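Local coordinates for tumor necrosis factor receptor superfamily member 16 (Rattus norvegicus, PDB 4F44), which probably binds nerve growth factor and other neurotrophins at low affinity and signals into the cell through a cytoplasmic death domain, at residues T24-A29 / H38-T43; E15-L20 / P48-L53. All blocks are in the same frame, centred on the assembly; numbering follows the deposited sequence.

Contact 1 of 2, residues T24-A29 / H38-T43; sequences TWRHLA and HIDSFT
Ile39 lies against Arg26 with its CG2 methyl over the centre of the guanidinium, 3.5 Å from Arg26 CZ, while Asp40, one residue on, takes the same group at its edge. The flat cation thus offers a face to carbon and its N-H rim to a carboxylate. Arg26 NH2 gives a short bond of 2.6 Å to Asp40 OD1, with an N-H...O angle of 158°; Arg26 NH1 adds only a weak one to the same oxygen. The bond runs nearly in the guanidinium plane but reaches OD1 from above the carboxylate plane, the two groups being clearly turned from each other.

Arg26 CG lies over the centre of the Trp25 ring, and beyond it the arginine chain bends at its third torsion, which turns the guanidinium to Ile39 and Asp40. Trp25 CG sits between the backbone N and the carbonyl carbon (chi1 73°), and the far end of the six-membered ring extends toward the other helix. There Trp25 CZ3 touches Ile39 CG2 at 3.6 Å as the two side chains run past each other in opposite directions. Thr43 meets the ring at its edge, its CG2 lying in the indole plane 3.7 Å from Trp25 CZ2, and the same methyl packs on Arg26 NH1. Thr43 OG1 turns back to Asp40 O (2.5 Å), which leaves the methyl facing the indole edge and the guanidinium. A methionine in place of Arg26 would probably leave the Asp40 carboxylate without its cationic mate in this contact.

The contact pairs the second and third helices of the death domain, 24-31 and 36-42, whose local axes run roughly antiparallel, at 145° and 10.4 Å apart. Helix 48-56 closes the deep side, with Pro48 and Val49 on Trp25 and Leu52 on Phe42, while Leu28 faces helix 64-73 and Ala46 of the second subunit packs on Trp25.

Contact 2 of 2, residues E15-L20 / P48-L53; sequences EVEKLL and PVRALL
Glu17 and Val49 carry most of this crossing between two helices of the death domain fold, a compact six-helix bundle. Their local axes pass 10.0 Å apart at 121°, and Val49 points toward helix 10-19. Its branches divide the work: CG1 lies against the Glu17 methylenes, 4.0 Å from Glu17 CB, and CG2 meets Leu20 CD1 at 3.6 Å. The first of these is possible because CG1 sits between the backbone N and the carbonyl carbon (chi1 65°). A beta-branched valine suits this place, since one short side chain serves two neighbours.

Leu20, just past the end of its helix, and Leu53 reach toward each other tip to tip, their CD1 methyls 3.9 Å apart, and close the apolar side.

Glu17 has a double character. Its methylenes stay on the valine; the residue is buried, and its carboxylate is paired mainly across the dimer: OE1 forms a salt bridge with Arg50 of the second subunit, and Arg50 here returns it to Glu17 of that subunit. Within the chain the attraction is weaker, a long ion pair, with planes 51° apart and Glu17 OE2 3.7 Å from Arg50 NE.

Overall arrangement
From the N terminus, helix 10-19 comes first and supplies residues 15-20 to contact 2, but that contact is completed only when the chain arrives at helix 48-56. In between, helices 24-31 and 36-42 pair in contact 1, so its short loop is nested inside the much longer one closed by contact 2. The centres of the two contacts lie about 10 Å apart. Helix 48-56 joins them: Pro48 CB lies 3.4 Å from Phe42 O, and Leu52 CD1 comes within 3.6 Å of Ala29 CB. Together the contacts tie the first four helices of the death domain into one body, with helix 64-73 lying against Val16 and Leu20 of contact 2 and Leu28 of helix 24-31.

Contact 1 of 2, residues T24-A29 / H38-T43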
loop_
_atom_site.group_PDB
_atom_site.type_symbol
_atom_site.label_atom_id
_atom_site.label_comp_id
_atom_site.label_asym_id
_atom_site.label_seq_id
_atom_site.Cartn_x
_atom_site.Cartn_y
_atom_site.Cartn_z
ATOM N N THR A 24 1.287 -3.732 -12.371
ATOM C CA THR A 24 2.708 -3.583 -12.647
ATOM C C THR A 24 3.573 -4.293 -11.629
ATOM O O THR A 24 4.555 -4.920 -12.009
ATOM C CB THR A 24 3.124 -2.122 -12.830
ATOM O OG1 THR A 24 2.434 -1.590 -13.971
ATOM C CG2 THR A 24 4.632 -2.045 -13.086
ATOM N N TRP A 25 3.160 -4.267 -10.360
ATOM C CA TRP A 25 3.871 -4.998 -9.319
ATOM C C TRP A 25 3.900 -6.501 -9.592
ATOM O O TRP A 25 4.847 -7.184 -9.195
ATOM C CB TRP A 25 3.304 -4.704 -7.923
ATOM C CG TRP A 25 1.956 -5.336 -7.651
ATOM C CD1 TRP A 25 0.735 -4.806 -7.954
ATOM C CD2 TRP A 25 1.699 -6.614 -7.050
ATOM N NE1 TRP A 25 -0.263 -5.673 -7.585
ATOM C CE2 TRP A 25 0.295 -6.783 -7.017
ATOM C CE3 TRP A 25 2.516 -7.625 -6.527
ATOM C CZ2 TRP A 25 -0.324 -7.940 -6.494
ATOM C CZ3 TRP A 25 1.906 -8.786 -6.005
ATOM C CH2 TRP A 25 0.496 -8.925 -5.991
ATOM N N ARG A 26 2.883 -7.021 -10.268
ATOM C CA ARG A 26 2.869 -8.452 -10.593
ATOM C C ARG A 26 3.920 -8.746 -11.644
ATOM O O ARG A 26 4.661 -9.714 -11.535
ATOM C CB ARG A 26 1.490 -8.912 -11.074
ATOM C CG ARG A 26 0.326 -8.653 -10.082
ATOM C CD ARG A 26 -0.956 -9.352 -10.543
ATOM N NE ARG A 26 -0.740 -10.800 -10.616
ATOM C CZ ARG A 26 -1.214 -11.687 -9.732
ATOM N NH1 ARG A 26 -2.003 -11.307 -8.725
ATOM N NH2 ARG A 26 -0.929 -12.968 -9.877
ATOM N N HIS A 27 4.008 -7.873 -12.638
ATOM C CA HIS A 27 4.979 -8.008 -13.702
ATOM C C HIS A 27 6.356 -7.892 -13.116
ATOM O O HIS A 27 7.230 -8.702 -13.415
ATOM C CB HIS A 27 4.746 -6.938 -14.773
ATOM C CG HIS A 27 3.452 -7.112 -15.499
ATOM N ND1 HIS A 27 3.139 -8.264 -16.189
ATOM C CD2 HIS A 27 2.372 -6.301 -15.608
ATOM C CE1 HIS A 27 1.922 -8.152 -16.695
ATOM N NE2 HIS A 27 1.438 -6.969 -16.361
ATOM N N LEU A 28 6.533 -6.903 -12.249
ATOM C CA LEU A 28 7.813 -6.687 -11.589
ATOM C C LEU A 28 8.219 -7.911 -10.761
ATOM O O LEU A 28 9.373 -8.354 -10.808
ATOM C CB LEU A 28 7.757 -5.440 -10.711
ATOM C CG LEU A 28 9.010 -5.235 -9.864
ATOM C CD1 LEU A 28 10.200 -4.869 -10.741
ATOM C CD2 LEU A 28 8.772 -4.193 -8.778
ATOM N N ALA A 29 7.260 -8.477 -10.034
ATOM C CA ALA A 29 7.525 -9.654 -9.214
ATOM C C ALA A 29 7.914 -10.885 -10.044
ATOM O O ALA A 29 8.830 -11.633 -9.692
ATOM C CB ALA A 29 6.328 -9.947 -8.325
ATOM N N HIS A 38 3.049 -17.610 -5.898
ATOM C CA HIS A 38 3.716 -16.781 -4.908
ATOM C C HIS A 38 3.263 -15.315 -5.033
ATOM O O HIS A 38 3.048 -14.656 -4.020
ATOM C CB HIS A 38 5.225 -16.920 -5.051
ATOM C CG HIS A 38 6.013 -16.455 -3.861
ATOM N ND1 HIS A 38 7.342 -16.764 -3.692
ATOM C CD2 HIS A 38 5.666 -15.707 -2.786
ATOM C CE1 HIS A 38 7.788 -16.203 -2.583
ATOM N NE2 HIS A 38 6.789 -15.561 -2.012
ATOM N N ILE A 39 3.096 -14.813 -6.263
ATOM C CA ILE A 39 2.570 -13.462 -6.491
ATOM C C ILE A 39 1.166 -13.365 -5.913
ATOM O O ILE A 39 0.849 -12.430 -5.155
ATOM C CB ILE A 39 2.466 -13.109 -7.994
ATOM C CG1 ILE A 39 3.809 -13.265 -8.718
ATOM C CG2 ILE A 39 1.946 -11.710 -8.172
ATOM C CD1 ILE A 39 4.478 -11.968 -9.036
ATOM N N ASP A 40 0.324 -14.332 -6.278
ATOM C CA ASP A 40 -1.062 -14.390 -5.785
ATOM C C ASP A 40 -1.191 -14.329 -4.269
ATOM O O ASP A 40 -2.100 -13.685 -3.742
ATOM C CB ASP A 40 -1.741 -15.645 -6.297
ATOM C CG ASP A 40 -2.104 -15.555 -7.754
ATOM O OD1 ASP A 40 -2.394 -14.428 -8.250
ATOM O OD2 ASP A 40 -2.137 -16.632 -8.395
ATOM N N SER A 41 -0.251 -14.958 -3.572
ATOM C CA SER A 41 -0.215 -14.927 -2.118
ATOM C C SER A 41 -0.165 -13.502 -1.585
ATOM O O SER A 41 -0.679 -13.226 -0.495
ATOM C CB SER A 41 0.983 -15.736 -1.585
ATOM O OG SER A 41 2.136 -14.919 -1.365
ATOM N N PHE A 42 0.483 -12.601 -2.325
ATOM C CA PHE A 42 0.612 -11.207 -1.860
ATOM C C PHE A 42 -0.677 -10.369 -1.987
ATOM O O PHE A 42 -0.841 -9.368 -1.282
ATOM C CB PHE A 42 1.808 -10.507 -2.510
ATOM C CG PHE A 42 3.146 -10.929 -1.945
ATOM C CD1 PHE A 42 3.572 -10.458 -0.704
ATOM C CD2 PHE A 42 3.970 -11.810 -2.647
ATOM C CE1 PHE A 42 4.805 -10.835 -0.189
ATOM C CE2 PHE A 42 5.210 -12.204 -2.137
ATOM C CZ PHE A 42 5.631 -11.729 -0.902
ATOM N N THR A 43 -1.608 -10.801 -2.833
ATOM C CA THR A 43 -2.904 -10.129 -2.925
ATOM C C THR A 43 -3.772 -10.301 -1.683
ATOM O O THR A 43 -4.914 -9.835 -1.667
ATOM C CB THR A 43 -3.709 -10.613 -4.131
ATOM O OG1 THR A 43 -3.993 -12.014 -3.987
ATOM C CG2 THR A 43 -2.912 -10.390 -5.427
#

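Contact 2 of 2, residues E15-L20 / P48-L53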
loop_
_atom_site.group_PDB
_atom_site.type_symbol
_atom_site.label_atom_id
_atom_site.label_comp_id
_atom_site.label_asym_id
_atom_site.label_seq_id
_atom_site.Cartn_x
_atom_site.Cartn_y
_atom_site.Cartn_z
ATOM N N GLU A 15 6.491 6.905 -3.765
ATOM C CA GLU A 15 6.382 7.230 -5.196
ATOM C C GLU A 15 6.615 6.000 -6.072
ATOM O O GLU A 15 5.937 5.812 -7.081
ATOM C CB GLU A 15 7.358 8.361 -5.563
ATOM C CG GLU A 15 7.141 9.003 -6.945
ATOM C CD GLU A 15 5.709 9.464 -7.175
ATOM O OE1 GLU A 15 5.066 9.929 -6.197
ATOM O OE2 GLU A 15 5.224 9.350 -8.331
ATOM N N VAL A 16 7.575 5.164 -5.676
ATOM C CA VAL A 16 7.795 3.862 -6.324
ATOM C C VAL A 16 6.479 3.102 -6.383
ATOM O O VAL A 16 5.993 2.748 -7.456
ATOM C CB VAL A 16 8.837 2.992 -5.558
ATOM C CG1 VAL A 16 9.031 1.650 -6.252
ATOM C CG2 VAL A 16 10.162 3.710 -5.413
ATOM N N GLU A 17 5.889 2.895 -5.215
ATOM C CA GLU A 17 4.634 2.162 -5.108
ATOM C C GLU A 17 3.501 2.768 -5.935
ATOM O O GLU A 17 2.735 2.031 -6.574
ATOM C CB GLU A 17 4.219 2.031 -3.655
ATOM C CG GLU A 17 5.143 1.193 -2.815
ATOM C CD GLU A 17 4.877 1.409 -1.342
ATOM O OE1 GLU A 17 3.881 2.098 -1.036
ATOM O OE2 GLU A 17 5.649 0.912 -0.493
ATOM N N LYS A 18 3.407 4.096 -5.951
ATOM C CA LYS A 18 2.391 4.768 -6.785
ATOM C C LYS A 18 2.571 4.452 -8.258
ATOM O O LYS A 18 1.585 4.228 -8.983
ATOM C CB LYS A 18 2.364 6.292 -6.581
ATOM C CG LYS A 18 1.434 7.003 -7.594
ATOM C CD LYS A 18 1.676 8.508 -7.760
ATOM C CE LYS A 18 0.708 9.081 -8.825
ATOM N NZ LYS A 18 0.706 10.583 -8.925
ATOM N N LEU A 19 3.830 4.418 -8.701
ATOM C CA LEU A 19 4.143 4.168 -10.116
ATOM C C LEU A 19 3.894 2.735 -10.551
ATOM O O LEU A 19 3.573 2.480 -11.728
ATOM C CB LEU A 19 5.582 4.578 -10.434
ATOM C CG LEU A 19 5.891 6.076 -10.353
ATOM C CD1 LEU A 19 7.342 6.337 -10.644
ATOM C CD2 LEU A 19 5.013 6.837 -11.337
ATOM N N LEU A 20 4.012 1.800 -9.602
ATOM C CA LEU A 20 3.706 0.392 -9.889
ATOM C C LEU A 20 2.208 0.140 -9.727
ATOM O O LEU A 20 1.783 -0.758 -8.966
ATOM C CB LEU A 20 4.496 -0.543 -8.959
ATOM C CG LEU A 20 5.995 -0.246 -8.751
ATOM C CD1 LEU A 20 6.545 -0.991 -7.558
ATOM C CD2 LEU A 20 6.790 -0.623 -10.010
ATOM N N PRO A 48 -0.485 -5.102 -1.352
ATOM C CA PRO A 48 0.342 -6.107 -2.008
ATOM C C PRO A 48 1.686 -5.570 -2.493
ATOM O O PRO A 48 2.713 -6.227 -2.306
ATOM C CB PRO A 48 -0.534 -6.549 -3.207
ATOM C CG PRO A 48 -1.932 -6.323 -2.743
ATOM C CD PRO A 48 -1.857 -5.071 -1.903
ATOM N N VAL A 49 1.695 -4.385 -3.100
ATOM C CA VAL A 49 2.929 -3.857 -3.674
ATOM C C VAL A 49 3.990 -3.577 -2.602
ATOM O O VAL A 49 5.169 -3.887 -2.797
ATOM C CB VAL A 49 2.692 -2.634 -4.599
ATOM C CG1 VAL A 49 2.129 -1.398 -3.821
ATOM C CG2 VAL A 49 3.981 -2.257 -5.347
ATOM N N ARG A 50 3.580 -3.052 -1.453
ATOM C CA ARG A 50 4.532 -2.778 -0.377
ATOM C C ARG A 50 5.074 -4.079 0.195
ATOM O O ARG A 50 6.272 -4.223 0.408
ATOM C CB ARG A 50 3.882 -1.956 0.732
ATOM C CG ARG A 50 4.848 -1.528 1.863
ATOM C CD ARG A 50 4.118 -0.753 2.975
ATOM N NE ARG A 50 3.471 0.442 2.456
ATOM C CZ ARG A 50 2.237 0.851 2.771
ATOM N NH1 ARG A 50 1.459 0.168 3.626
ATOM N NH2 ARG A 50 1.769 1.965 2.213
ATOM N N ALA A 51 4.180 -5.040 0.404
ATOM C CA ALA A 51 4.533 -6.306 1.037
ATOM C C ALA A 51 5.484 -7.073 0.141
ATOM O O ALA A 51 6.491 -7.590 0.613
ATOM C CB ALA A 51 3.275 -7.130 1.314
ATOM N N LEU A 52 5.167 -7.160 -1.152
ATOM C CA LEU A 52 6.113 -7.757 -2.098
ATOM C C LEU A 52 7.495 -7.103 -1.968
ATOM O O LEU A 52 8.499 -7.786 -1.780
ATOM C CB LEU A 52 5.609 -7.665 -3.546
ATOM C CG LEU A 52 6.719 -8.217 -4.455
ATOM C CD1 LEU A 52 6.545 -9.711 -4.735
ATOM C CD2 LEU A 52 6.901 -7.407 -5.751
ATOM N N LEU A 53 7.547 -5.779 -2.044
ATOM C CA LEU A 53 8.828 -5.080 -1.935
ATOM C C LEU A 53 9.492 -5.220 -0.554
ATOM O O LEU A 53 10.725 -5.271 -0.465
ATOM C CB LEU A 53 8.689 -3.613 -2.327
ATOM C CG LEU A 53 8.274 -3.333 -3.782
ATOM C CD1 LEU A 53 7.797 -1.888 -3.939
ATOM C CD2 LEU A 53 9.397 -3.634 -4.750
#